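Local coordinates for 2-hydroxyhepta-2,4-diene-1,7-dioate isomerase (Corynebacterium glutamicum, PDB 4DBF), which probably decarboxylates oxaloacetate at a bound magnesium ion, as a member of the fumarylacetoacetate hydrolase family, at residues Gly24-Pro29 with Val72-Pro77; Thr28-Cys33 with Thr63-Pro68; Val133-Glu138 with Ala260-Met265; Lys148-Asp153 with Phe241-Met246; Ile165-Ser170 with Arg182-Asp187. All coordinates share one frame; numbering follows the deposited sequence. Where two conformers were deposited one is given.

Contact 1 (Gly24-Pro29 with Val72-Pro77); sequences GRIATP and VRLLAP
A27 and R73 form an antiparallel hydrogen-bonded pair, with A27 N to R73 O and R73 N to A27 O both at 3.1 Å. One residue further on, I26 faces L74 as a non-hydrogen-bonded pair. Beyond it L75 N donates to R25 O at 2.8 Å, while the span between R25 N and L75 O is bridged by a water, which accepts from the first and donates to the second. Next to it, a side-chain bond joins the two segments. The R25 chain bends at CG-CD (chi3 79°) and brings NH1 2.8 Å from A76 O, a bond lying in both the guanidinium and the carbonyl plane. L75 CD1 sits over one face of this guanidinium, 3.6 Å above it and toward its rim. Apolar contacts occupy the other face of the pairing: I26 CG2 meets V72 CG2 at 3.9 Å and L74 CD2 at 4.0 Å, and V72 CG1 lies beside T28 CG2. Strand 22-28 pairs antiparallel with both 31-38 and 73-75, R25 and L75 lying against M32. I26 and V72 reach W67 of strand 65-68, whereas L74 and P77 pack on strand 190-197.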
# COMPACT_ATOMS: atom_id res chain seq x y z
N GLY A 24 -19.64 -11.35 2.16
CA GLY A 24 -18.83 -11.11 3.30
C GLY A 24 -17.73 -12.11 3.46
O GLY A 24 -17.58 -12.99 2.68
N ARG A 25 -16.98 -11.92 4.51
CA ARG A 25 -16.05 -12.89 4.98
C ARG A 25 -16.42 -13.15 6.43
O ARG A 25 -16.75 -12.26 7.16
CB ARG A 25 -14.64 -12.36 4.92
CG ARG A 25 -13.90 -12.62 3.67
CD ARG A 25 -12.53 -11.94 3.69
NE ARG A 25 -11.57 -12.66 4.46
CZ ARG A 25 -10.98 -12.24 5.57
NH1 ARG A 25 -11.21 -11.08 6.07
NH2 ARG A 25 -10.13 -13.00 6.18
N ILE A 26 -16.35 -14.40 6.81
CA ILE A 26 -16.70 -14.78 8.14
C ILE A 26 -15.70 -15.73 8.79
O ILE A 26 -15.06 -16.46 8.14
CB ILE A 26 -18.10 -15.44 8.20
CG1 ILE A 26 -18.25 -16.53 7.15
CG2 ILE A 26 -19.19 -14.42 8.09
CD1 ILE A 26 -19.51 -17.33 7.34
N ALA A 27 -15.65 -15.68 10.10
CA ALA A 27 -15.02 -16.68 10.88
C ALA A 27 -16.12 -17.58 11.43
O ALA A 27 -17.12 -17.12 11.88
CB ALA A 27 -14.23 -16.07 12.00
N THR A 28 -15.88 -18.87 11.34
CA THR A 28 -16.79 -19.87 11.84
C THR A 28 -16.02 -20.86 12.71
O THR A 28 -14.84 -20.86 12.71
CB THR A 28 -17.43 -20.64 10.68
OG1 THR A 28 -16.52 -21.59 10.20
CG2 THR A 28 -17.82 -19.70 9.55
N PRO A 29 -16.74 -21.74 13.38
CA PRO A 29 -16.08 -22.73 14.21
C PRO A 29 -15.18 -23.59 13.38
O PRO A 29 -14.29 -24.19 13.89
CB PRO A 29 -17.24 -23.53 14.76
CG PRO A 29 -18.35 -22.62 14.74
CD PRO A 29 -18.18 -21.86 13.48
N VAL A 72 -21.91 -16.87 13.62
CA VAL A 72 -20.59 -16.66 13.09
C VAL A 72 -20.20 -15.20 13.30
O VAL A 72 -20.94 -14.47 13.86
CB VAL A 72 -20.51 -17.00 11.62
CG1 VAL A 72 -20.79 -18.46 11.40
CG2 VAL A 72 -21.44 -16.13 10.84
N ARG A 73 -19.02 -14.80 12.83
CA ARG A 73 -18.50 -13.51 13.06
C ARG A 73 -18.07 -12.75 11.82
O ARG A 73 -17.26 -13.32 11.18
CB ARG A 73 -17.29 -13.63 13.92
CG ARG A 73 -17.41 -13.04 15.27
CD ARG A 73 -16.06 -13.06 15.99
NE ARG A 73 -15.90 -14.27 16.79
CZ ARG A 73 -16.68 -14.61 17.80
NH1 ARG A 73 -17.71 -13.86 18.15
NH2 ARG A 73 -16.44 -15.70 18.46
N LEU A 74 -18.64 -11.65 11.41
CA LEU A 74 -18.22 -10.94 10.25
C LEU A 74 -16.79 -10.46 10.38
O LEU A 74 -16.41 -10.00 11.38
CB LEU A 74 -19.12 -9.75 10.04
CG LEU A 74 -20.50 -10.11 9.55
CD1 LEU A 74 -21.41 -8.93 9.63
CD2 LEU A 74 -20.44 -10.64 8.15
N LEU A 75 -16.04 -10.59 9.32
CA LEU A 75 -14.70 -10.06 9.21
C LEU A 75 -14.69 -8.96 8.16
O LEU A 75 -15.62 -8.77 7.51
CB LEU A 75 -13.71 -11.15 8.80
CG LEU A 75 -13.67 -12.45 9.59
CD1 LEU A 75 -12.74 -13.44 8.97
CD2 LEU A 75 -13.30 -12.21 11.02
N ALA A 76 -13.59 -8.25 8.01
CA ALA A 76 -13.45 -7.34 6.89
C ALA A 76 -13.76 -8.15 5.65
O ALA A 76 -13.24 -9.17 5.50
CB ALA A 76 -12.05 -6.79 6.83
N PRO A 77 -14.62 -7.66 4.79
CA PRO A 77 -15.07 -8.44 3.65
C PRO A 77 -14.04 -8.70 2.57
O PRO A 77 -14.28 -9.48 1.76
CB PRO A 77 -16.26 -7.65 3.13
CG PRO A 77 -16.06 -6.30 3.59
CD PRO A 77 -15.37 -6.41 4.91
O HOH W 1 -17.68 -9.35 5.94

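Contact 2 (Thr28-Cys33 with Thr63-Pro68); sequences TPDGMC and TGREWP. With MG (magnesium ion), chain D.
D30 and R65 join in a salt bridge, R65 NH1 donating to D30 OD2 at 2.7 Å. The oxygen lies in the guanidinium plane, at its edge, but is itself met on its anti side and 33° out of the carboxylate plane; the two flat groups stand almost perpendicular. Beside this polar link runs an apolar one. T28 CG2 is held over the W67 six-membered ring, 3.9 Å from its centroid and 13° off the normal, a CH-pi contact over the face. C33 SG approaches the same ring obliquely, 4.2 Å from W67 CH2.

The carboxylate is fixed further by a metal: D30 OD1 binds a magnesium ion at 1.9 Å, and five waters complete six-fold coordination. Two of those waters turn back to the residue, one donating to D30 O and another to OD2, so the carboxylate is held by metal, water and arginine together. In the second shell, R65, bent at CG-CD (chi3 -75°) to reach D30, forms a salt bridge through NE with E51 of strand 48-52. T28 opens the type I turn of a beta hairpin that joins strands 22-28 and 31-38. The turn ends at G31, whose O accepts from T28 N at 2.7 Å and from T28 OG1 at 2.9 Å, on opposite faces of its plane. T63 OG1 accepts from R65 N in an ST turn.

Shared between a dication and a guanidinium, the D30 carboxylate is probably kept ionised; D30 OD1 is the one protein atom among the six ligands, but two of the waters are also hydrogen-bonded to D30.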
# COMPACT_ATOMS: atom_id res chain seq x y z
N THR A 28 -15.88 -18.87 11.34
CA THR A 28 -16.79 -19.87 11.84
C THR A 28 -16.02 -20.86 12.71
O THR A 28 -14.84 -20.86 12.71
CB THR A 28 -17.43 -20.64 10.68
OG1 THR A 28 -16.52 -21.59 10.20
CG2 THR A 28 -17.82 -19.70 9.55
N PRO A 29 -16.74 -21.74 13.38
CA PRO A 29 -16.08 -22.73 14.21
C PRO A 29 -15.18 -23.59 13.38
O PRO A 29 -14.29 -24.19 13.89
CB PRO A 29 -17.24 -23.53 14.76
CG PRO A 29 -18.35 -22.62 14.74
CD PRO A 29 -18.18 -21.86 13.48
N ASP A 30 -15.39 -23.61 12.09
CA ASP A 30 -14.59 -24.43 11.22
C ASP A 30 -13.45 -23.71 10.51
O ASP A 30 -12.73 -24.32 9.83
CB ASP A 30 -15.45 -25.15 10.19
CG ASP A 30 -14.75 -26.36 9.58
OD1 ASP A 30 -14.16 -27.18 10.28
OD2 ASP A 30 -14.77 -26.47 8.37
N GLY A 31 -13.33 -22.40 10.71
CA GLY A 31 -12.36 -21.57 10.05
C GLY A 31 -13.02 -20.39 9.34
O GLY A 31 -14.11 -20.07 9.64
N MET A 32 -12.34 -19.81 8.38
CA MET A 32 -12.81 -18.65 7.65
C MET A 32 -13.20 -18.96 6.25
O MET A 32 -12.59 -19.74 5.62
CB MET A 32 -11.71 -17.63 7.54
CG MET A 32 -11.34 -16.96 8.80
SD MET A 32 -9.94 -15.87 8.54
CE MET A 32 -9.98 -15.10 10.11
N CYS A 33 -14.15 -18.22 5.75
CA CYS A 33 -14.54 -18.34 4.38
C CYS A 33 -15.20 -17.07 3.87
O CYS A 33 -15.55 -16.23 4.63
CB CYS A 33 -15.48 -19.52 4.18
SG CYS A 33 -17.01 -19.39 5.09
N THR A 63 -21.29 -23.96 -1.48
CA THR A 63 -20.78 -25.24 -1.13
C THR A 63 -21.82 -26.05 -0.42
O THR A 63 -21.65 -27.21 -0.22
CB THR A 63 -19.68 -25.12 -0.10
OG1 THR A 63 -20.23 -24.54 1.07
CG2 THR A 63 -18.57 -24.33 -0.62
N GLY A 64 -22.87 -25.40 0.02
CA GLY A 64 -23.88 -26.04 0.81
C GLY A 64 -23.88 -25.70 2.28
O GLY A 64 -24.90 -25.73 2.88
N ARG A 65 -22.73 -25.39 2.84
CA ARG A 65 -22.66 -25.00 4.24
C ARG A 65 -23.27 -23.65 4.49
O ARG A 65 -23.07 -22.74 3.74
CB ARG A 65 -21.23 -24.99 4.75
CG ARG A 65 -20.42 -26.20 4.43
CD ARG A 65 -19.28 -26.34 5.41
NE ARG A 65 -18.24 -25.39 5.14
CZ ARG A 65 -17.06 -25.39 5.71
NH1 ARG A 65 -16.76 -26.30 6.60
NH2 ARG A 65 -16.19 -24.49 5.39
N GLU A 66 -23.99 -23.53 5.58
CA GLU A 66 -24.56 -22.27 6.00
C GLU A 66 -24.67 -22.16 7.51
O GLU A 66 -24.62 -23.12 8.21
CB GLU A 66 -25.89 -21.97 5.34
CG GLU A 66 -26.93 -23.04 5.52
CD GLU A 66 -27.93 -23.08 4.39
OE1 GLU A 66 -28.27 -22.02 3.87
OE2 GLU A 66 -28.35 -24.17 4.02
N TRP A 67 -24.80 -20.93 7.97
CA TRP A 67 -24.96 -20.62 9.36
C TRP A 67 -25.88 -19.48 9.50
O TRP A 67 -25.85 -18.59 8.69
CB TRP A 67 -23.62 -20.19 9.99
CG TRP A 67 -22.47 -21.13 9.83
CD1 TRP A 67 -22.00 -22.03 10.74
CD2 TRP A 67 -21.62 -21.28 8.69
NE1 TRP A 67 -20.95 -22.70 10.26
CE2 TRP A 67 -20.68 -22.31 9.03
CE3 TRP A 67 -21.55 -20.70 7.47
CZ2 TRP A 67 -19.70 -22.69 8.17
CZ3 TRP A 67 -20.57 -21.09 6.61
CH2 TRP A 67 -19.68 -22.08 6.94
N PRO A 68 -26.70 -19.47 10.54
CA PRO A 68 -27.35 -18.24 10.96
C PRO A 68 -26.26 -17.21 11.24
O PRO A 68 -25.27 -17.56 11.80
CB PRO A 68 -28.02 -18.63 12.26
CG PRO A 68 -28.09 -20.08 12.25
CD PRO A 68 -26.89 -20.52 11.53
MG MG D . -12.69 -28.42 10.12
O HOH W 2 -11.52 -26.74 9.83
O HOH W 3 -12.75 -28.72 8.13
O HOH W 4 -10.87 -29.73 10.09
O HOH W 5 -13.90 -30.19 10.78
O HOH W 6 -12.38 -28.22 12.40

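Contact 3 (Val133-Glu138 with Ala260-Met265); sequences VEFEGE and AGTEAM. With MG (magnesium ion), chain C.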
# COMPACT_ATOMS: atom_id res chain seq x y z
N VAL A 133 -7.49 11.45 17.61
CA VAL A 133 -7.90 10.44 16.65
C VAL A 133 -9.36 10.52 16.32
O VAL A 133 -10.19 10.26 17.15
CB VAL A 133 -7.56 9.05 17.15
CG1 VAL A 133 -8.03 7.99 16.21
CG2 VAL A 133 -6.11 8.93 17.42
N GLU A 134 -9.66 10.89 15.10
CA GLU A 134 -11.02 11.02 14.62
C GLU A 134 -11.40 9.91 13.64
O GLU A 134 -10.58 9.34 13.02
CB GLU A 134 -11.24 12.38 13.96
CG GLU A 134 -10.96 13.55 14.89
CD GLU A 134 -11.30 14.91 14.33
OE1 GLU A 134 -11.50 15.06 13.15
OE2 GLU A 134 -11.38 15.82 15.11
N PHE A 135 -12.68 9.67 13.53
CA PHE A 135 -13.22 8.75 12.58
C PHE A 135 -13.69 9.51 11.36
O PHE A 135 -13.85 10.68 11.40
CB PHE A 135 -14.42 8.06 13.18
CG PHE A 135 -15.52 8.99 13.52
CD1 PHE A 135 -16.43 9.35 12.58
CD2 PHE A 135 -15.60 9.56 14.76
CE1 PHE A 135 -17.43 10.22 12.88
CE2 PHE A 135 -16.60 10.42 15.07
CZ PHE A 135 -17.51 10.75 14.13
N GLU A 136 -13.91 8.80 10.29
CA GLU A 136 -14.52 9.38 9.13
C GLU A 136 -15.31 8.29 8.45
O GLU A 136 -14.75 7.37 8.01
CB GLU A 136 -13.49 9.89 8.14
CG GLU A 136 -12.37 10.76 8.65
CD GLU A 136 -11.53 11.37 7.55
OE1 GLU A 136 -11.22 10.69 6.61
OE2 GLU A 136 -11.17 12.51 7.66
N GLY A 137 -16.61 8.42 8.37
CA GLY A 137 -17.41 7.46 7.66
C GLY A 137 -17.41 7.72 6.18
O GLY A 137 -17.70 8.78 5.77
N GLU A 138 -17.12 6.69 5.40
CA GLU A 138 -17.03 6.82 3.98
C GLU A 138 -17.62 5.68 3.22
O GLU A 138 -17.58 4.58 3.63
CB GLU A 138 -15.58 7.04 3.50
CG GLU A 138 -14.75 7.90 4.40
CD GLU A 138 -13.43 8.38 3.82
OE1 GLU A 138 -13.12 8.19 2.68
OE2 GLU A 138 -12.70 8.98 4.55
N ALA A 260 -13.77 16.64 6.43
CA ALA A 260 -12.41 16.56 6.96
C ALA A 260 -12.25 16.74 8.50
O ALA A 260 -11.11 16.74 9.01
CB ALA A 260 -11.57 17.58 6.27
N GLY A 261 -13.36 16.89 9.21
CA GLY A 261 -13.28 16.99 10.66
C GLY A 261 -14.51 16.49 11.36
O GLY A 261 -15.62 16.98 11.12
N THR A 262 -14.35 15.51 12.23
CA THR A 262 -15.51 15.00 12.94
C THR A 262 -15.48 15.17 14.48
O THR A 262 -15.93 16.17 14.97
CB THR A 262 -15.69 13.53 12.58
OG1 THR A 262 -14.50 12.81 12.94
CG2 THR A 262 -16.00 13.34 11.03
N GLU A 263 -14.93 14.21 15.21
CA GLU A 263 -14.86 14.30 16.66
C GLU A 263 -13.81 13.31 17.17
O GLU A 263 -13.78 12.14 16.73
CB GLU A 263 -16.22 14.01 17.34
CG GLU A 263 -16.20 13.94 18.91
CD GLU A 263 -16.27 15.31 19.62
OE1 GLU A 263 -16.89 16.28 19.09
OE2 GLU A 263 -15.70 15.40 20.73
N ALA A 264 -12.96 13.72 18.11
CA ALA A 264 -11.97 12.78 18.63
C ALA A 264 -12.58 11.61 19.43
O ALA A 264 -13.62 11.75 20.09
CB ALA A 264 -10.88 13.50 19.46
N MET A 265 -11.91 10.47 19.35
CA MET A 265 -12.38 9.25 19.98
C MET A 265 -11.32 8.91 20.99
O MET A 265 -10.12 9.09 20.71
CB MET A 265 -12.40 8.13 18.92
CG MET A 265 -13.40 8.37 17.86
SD MET A 265 -13.47 6.86 16.85
CE MET A 265 -11.91 6.63 16.16
MG MG C . -10.95 10.21 4.52
O HOH W 7 -8.11 10.79 20.46
O HOH W 8 -10.71 9.46 2.51
O HOH W 9 -9.43 11.54 4.12
O HOH W 10 -12.25 11.73 4.14
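E134 OE1 is gripped by T262 N and by R171, which forms a salt bridge to it. T262 N donates to E134 OE1 at 3.0 Å, from above the carboxylate plane. The T262 hydroxyl adds a second tie, OG1 donating to F135 O at 2.7 Å. With OG1 set between the backbone N and the carbonyl carbon (chi1 58°), the same threonine also lies across the F135 ring: OG1 is above its centre, and CB makes a CH-pi contact 3.9 Å from the centroid.

M265 closes the far end. M265 N donates to V133 O at 2.8 Å, and a water accepting from V133 N and donating to M265 O spans the adjoining gap. M265 CG lies at the edge of the F135 ring, near its plane; M265 SD touches F135 CB at 4.0 Å and makes an oblique Met-aromatic contact with the ring, 5.2 Å from its centroid. Between these ties E263 N and O are buried without polar partners.

Farther along the strand, on the side of E134, E136 OE1 and E138 OE2 bind magnesium at 2.2 and 2.1 Å. R171 also forms a salt bridge with E136 OE2, so one arginine ties E134 to a metal ligand. Strand 133-143 pairs with strand 159-170, whose D167 shares the metal; the loop 260-265 meets the start of the first strand, while F135, T262, E263 and M265 pack against strands 209-216 and 219-227.

Contact 4 (Lys148-Asp153 with Phe241-Met246); sequences KNVKAD and FITASM
Helix 235-243 is joined to the loop that follows strand 133-143 mainly through T243, whose carbonyl and hydroxyl receive two successive backbone N-H groups, those of N149 and V150. N149 N reaches T243 O at 2.8 Å in a nearly straight bond (168° at the hydrogen), although it stands well above the carbonyl plane. V150 N then meets T243 OG1 at 3.0 Å. That hydroxyl lies between the backbone N and the carbonyl carbon (chi1 68°), where it also bonds I239 O, so one hydroxyl accepts from the loop and bonds the preceding helical turn. V150 CB rests 3.5 Å from T243 OG1.

K148 lays its methylenes along residues 243-246: K148 CD comes 3.3 Å from T243 O and also nears the M246 carbonyl carbon. Bends at chi2 and chi4 take NZ to a water that donates to S245 O, and NZ forms a salt bridge with D187 of the second subunit. On the N149 side another water donates to both N149 OD1 and A244 O, 2.7 and 2.6 Å from them.

The carbonyls of T243, A244 and S245 thus receive an N-H from the loop or a water. It is a water that carries the link from K148 NZ to S245 O, and the positive charge would be expected to interact favourably, at a distance, with these carbonyls. Since that same lysine pairs with an aspartate of the partner chain, the junction of loop and helix is coupled to the dimer interface.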
# COMPACT_ATOMS: atom_id res chain seq x y z
N LYS A 148 -7.07 -0.64 -15.43
CA LYS A 148 -6.21 0.52 -15.56
C LYS A 148 -6.80 1.43 -16.62
O LYS A 148 -7.46 0.96 -17.49
CB LYS A 148 -4.82 0.08 -15.92
CG LYS A 148 -3.83 1.17 -16.19
CD LYS A 148 -3.15 1.68 -14.94
CE LYS A 148 -2.15 2.78 -15.25
NZ LYS A 148 -0.95 2.20 -15.80
N ASN A 149 -6.59 2.73 -16.53
CA ASN A 149 -7.13 3.65 -17.56
C ASN A 149 -8.65 3.48 -17.79
O ASN A 149 -9.13 3.44 -18.94
CB ASN A 149 -6.36 3.48 -18.92
CG ASN A 149 -4.89 3.82 -18.82
OD1 ASN A 149 -4.52 4.88 -18.29
ND2 ASN A 149 -4.00 2.88 -19.28
N VAL A 150 -9.41 3.32 -16.71
CA VAL A 150 -10.85 3.21 -16.84
C VAL A 150 -11.40 4.60 -17.18
O VAL A 150 -11.01 5.58 -16.55
CB VAL A 150 -11.46 2.74 -15.57
CG1 VAL A 150 -12.95 2.56 -15.74
CG2 VAL A 150 -10.77 1.46 -15.14
N LYS A 151 -12.27 4.67 -18.18
CA LYS A 151 -13.00 5.89 -18.49
C LYS A 151 -14.09 6.12 -17.45
O LYS A 151 -14.74 5.18 -17.02
CB LYS A 151 -13.62 5.78 -19.92
CG LYS A 151 -13.97 7.15 -20.55
CD LYS A 151 -14.65 6.93 -21.94
CE LYS A 151 -15.22 8.25 -22.48
NZ LYS A 151 -15.35 8.25 -24.01
N ALA A 152 -14.29 7.36 -17.05
CA ALA A 152 -15.23 7.71 -15.99
C ALA A 152 -16.60 7.08 -16.19
O ALA A 152 -17.17 6.50 -15.29
CB ALA A 152 -15.34 9.23 -15.87
N ASP A 153 -17.15 7.16 -17.41
CA ASP A 153 -18.49 6.66 -17.56
C ASP A 153 -18.57 5.11 -17.68
O ASP A 153 -19.68 4.54 -17.67
CB ASP A 153 -19.27 7.46 -18.64
CG ASP A 153 -18.75 7.22 -20.01
OD1 ASP A 153 -17.85 6.38 -20.14
OD2 ASP A 153 -19.25 7.87 -20.96
N PHE A 241 -9.52 8.89 -12.31
CA PHE A 241 -8.38 9.57 -11.70
C PHE A 241 -7.35 8.60 -11.10
O PHE A 241 -6.21 8.68 -11.34
CB PHE A 241 -8.93 10.50 -10.64
CG PHE A 241 -7.89 11.29 -9.91
CD1 PHE A 241 -7.27 12.34 -10.51
CD2 PHE A 241 -7.60 11.04 -8.61
CE1 PHE A 241 -6.36 13.08 -9.84
CE2 PHE A 241 -6.68 11.76 -7.94
CZ PHE A 241 -6.06 12.79 -8.55
N ILE A 242 -7.82 7.66 -10.34
CA ILE A 242 -6.98 6.68 -9.73
C ILE A 242 -6.34 5.78 -10.77
O ILE A 242 -5.17 5.68 -10.82
CB ILE A 242 -7.74 5.86 -8.69
CG1 ILE A 242 -8.21 6.76 -7.56
CG2 ILE A 242 -6.89 4.74 -8.18
CD1 ILE A 242 -9.02 6.02 -6.54
N THR A 243 -7.15 5.16 -11.61
CA THR A 243 -6.68 4.21 -12.57
C THR A 243 -5.87 4.81 -13.71
O THR A 243 -5.26 4.11 -14.44
CB THR A 243 -7.79 3.28 -13.06
OG1 THR A 243 -8.73 4.01 -13.84
CG2 THR A 243 -8.48 2.66 -11.94
N ALA A 244 -5.84 6.11 -13.83
CA ALA A 244 -4.94 6.75 -14.76
C ALA A 244 -3.48 6.70 -14.29
O ALA A 244 -2.58 6.87 -15.07
CB ALA A 244 -5.34 8.18 -14.99
N SER A 245 -3.29 6.51 -13.00
CA SER A 245 -1.98 6.48 -12.40
C SER A 245 -1.56 5.07 -11.96
O SER A 245 -0.47 4.69 -12.14
CB SER A 245 -1.92 7.44 -11.20
OG SER A 245 -1.82 8.78 -11.58
N MET A 246 -2.50 4.33 -11.39
CA MET A 246 -2.29 3.08 -10.70
C MET A 246 -3.18 1.95 -11.20
O MET A 246 -4.33 2.13 -11.27
CB MET A 246 -2.74 3.25 -9.27
CG MET A 246 -1.69 3.56 -8.26
SD MET A 246 -2.43 4.02 -6.70
CE MET A 246 -1.50 5.49 -6.52
O HOH W 11 0.47 4.66 -15.11
O HOH W 12 -2.49 6.50 -17.66
O HOH W 13 -8.39 6.48 -16.29

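Contact 5 (Ile165-Ser170 with Arg182-Asp187); sequences INDVSS and RAKGID. With MG (magnesium ion), chain C.
K184 CB, the first atom of a chain that runs toward S169 and D167, lies near V168 O. K184 CG then passes S169 CB at 3.9 Å, and K184 CD comes 3.8 Å from D167 OD1. K184 CE nears S169 OG at 3.5 Å before a turn about CD-CE (chi4 -96°) delivers the ammonium between two oxygens. K184 NZ donates to S169 OG at 2.8 Å and to D167 OD2 at 2.9 Å, reaching the carboxylate oxygen from above its plane in a salt bridge; it also donates to a water on the metal. This is the magnesium site of the FAH-family domain: D167 OD2 binds the ion at 2.2 Å, with E136, E138 and three waters as its other ligands. D167 OD1 has a second cation in K112, so both oxygens of the carboxylate are engaged. The backbone at D167 is an inverse gamma turn that interrupts strand 159-170, and S169 OG donates to D167 O at 2.8 Å, leaving the hydroxyl to accept from the lysine. Past the site S170 N bonds A183 O at 3.0 Å, while A183 CB lies close to S170 O. S170 OG, at the N-cap of helix 171-177, bonds L173 N and T131 O.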
# COMPACT_ATOMS: atom_id res chain seq x y z
N ILE A 165 -16.28 2.14 4.96
CA ILE A 165 -14.94 2.23 5.61
C ILE A 165 -14.95 3.34 6.67
O ILE A 165 -15.61 4.35 6.50
CB ILE A 165 -13.80 2.40 4.56
CG1 ILE A 165 -12.43 2.41 5.29
CG2 ILE A 165 -13.96 3.73 3.68
CD1 ILE A 165 -11.23 2.35 4.38
N ASN A 166 -14.25 3.12 7.78
CA ASN A 166 -14.04 4.17 8.78
C ASN A 166 -12.57 4.59 8.57
O ASN A 166 -11.64 3.81 8.90
CB ASN A 166 -14.33 3.59 10.21
CG ASN A 166 -14.31 4.66 11.25
OD1 ASN A 166 -13.77 5.76 11.00
ND2 ASN A 166 -14.87 4.38 12.43
N ASP A 167 -12.33 5.77 7.98
CA ASP A 167 -10.95 6.19 7.67
C ASP A 167 -10.44 6.91 8.95
O ASP A 167 -10.47 8.15 9.05
CB ASP A 167 -10.97 7.12 6.44
CG ASP A 167 -9.62 7.68 6.07
OD1 ASP A 167 -8.57 7.19 6.52
OD2 ASP A 167 -9.59 8.65 5.29
N VAL A 168 -9.95 6.12 9.89
CA VAL A 168 -9.59 6.64 11.23
C VAL A 168 -8.29 7.40 11.03
O VAL A 168 -7.46 6.93 10.27
CB VAL A 168 -9.37 5.46 12.18
CG1 VAL A 168 -8.88 5.94 13.52
CG2 VAL A 168 -10.74 4.66 12.32
N SER A 169 -8.14 8.56 11.67
CA SER A 169 -7.05 9.48 11.38
C SER A 169 -6.64 10.21 12.69
O SER A 169 -7.53 10.80 13.35
CB SER A 169 -7.58 10.60 10.43
OG SER A 169 -8.47 10.05 9.41
N SER A 170 -5.35 10.15 13.04
CA SER A 170 -4.80 11.00 14.13
C SER A 170 -4.61 12.40 13.54
O SER A 170 -3.70 12.59 12.72
CB SER A 170 -3.44 10.47 14.58
OG SER A 170 -2.80 11.41 15.49
N ARG A 182 1.20 7.89 7.98
CA ARG A 182 1.22 7.36 9.37
C ARG A 182 -0.05 7.60 10.18
O ARG A 182 -0.62 6.66 10.78
CB ARG A 182 2.49 7.88 10.11
CG ARG A 182 2.68 7.23 11.47
CD ARG A 182 4.11 7.55 12.00
NE ARG A 182 4.27 9.00 12.30
CZ ARG A 182 4.73 9.48 13.47
NH1 ARG A 182 5.05 8.66 14.46
NH2 ARG A 182 4.90 10.80 13.64
N ALA A 183 -0.55 8.82 10.13
CA ALA A 183 -1.76 9.20 10.88
C ALA A 183 -2.95 8.32 10.52
O ALA A 183 -3.87 8.17 11.34
CB ALA A 183 -2.18 10.65 10.52
N LYS A 184 -2.99 7.82 9.26
CA LYS A 184 -4.18 7.09 8.81
C LYS A 184 -3.88 5.60 8.63
O LYS A 184 -4.74 4.84 8.21
CB LYS A 184 -4.64 7.69 7.49
CG LYS A 184 -5.21 9.15 7.66
CD LYS A 184 -5.74 9.65 6.36
CE LYS A 184 -6.57 10.98 6.58
NZ LYS A 184 -8.05 10.72 6.68
N GLY A 185 -2.63 5.22 8.88
CA GLY A 185 -2.08 3.92 8.44
C GLY A 185 -1.66 3.04 9.62
O GLY A 185 -1.19 1.92 9.41
N ILE A 186 -1.90 3.52 10.84
CA ILE A 186 -1.63 2.71 12.08
C ILE A 186 -2.52 1.44 12.02
O ILE A 186 -3.67 1.50 11.56
CB ILE A 186 -1.87 3.58 13.32
CG1 ILE A 186 -0.68 4.55 13.44
CG2 ILE A 186 -1.92 2.76 14.63
CD1 ILE A 186 -0.95 5.86 14.29
N ASP A 187 -2.00 0.29 12.42
CA ASP A 187 -2.79 -0.92 12.49
C ASP A 187 -4.18 -0.63 13.11
O ASP A 187 -4.27 0.04 14.07
CB ASP A 187 -2.10 -1.99 13.33
CG ASP A 187 -0.88 -2.62 12.69
OD1 ASP A 187 -0.49 -2.28 11.61
OD2 ASP A 187 -0.29 -3.45 13.35
MG MG C . -10.95 10.21 4.52
O HOH W 9 -9.43 11.54 4.12
O HOH W 8 -10.71 9.46 2.51
O HOH W 10 -12.25 11.73 4.14

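The five contacts divide between two regions. Contacts 1 and 2 lie in the N-terminal region and touch through strands 22-28 and 31-38, sharing T28 and P29; contact 1 is partly buried strand pairing, contact 2 a surface salt bridge with its own magnesium. Contacts 3 and 5 are about 10 Å apart between centres, on the adjoining strands 133-143 and 159-170, and divide the ligands of the other magnesium: two glutamates from one, an aspartate from the other. Contact 5 is fully buried and centres on one lysine-aspartate salt bridge at the metal; contacts 3 and 4 are partly buried. Contact 4 relies on backbone N-H groups and waters, yet, like contact 5, reaches the second subunit.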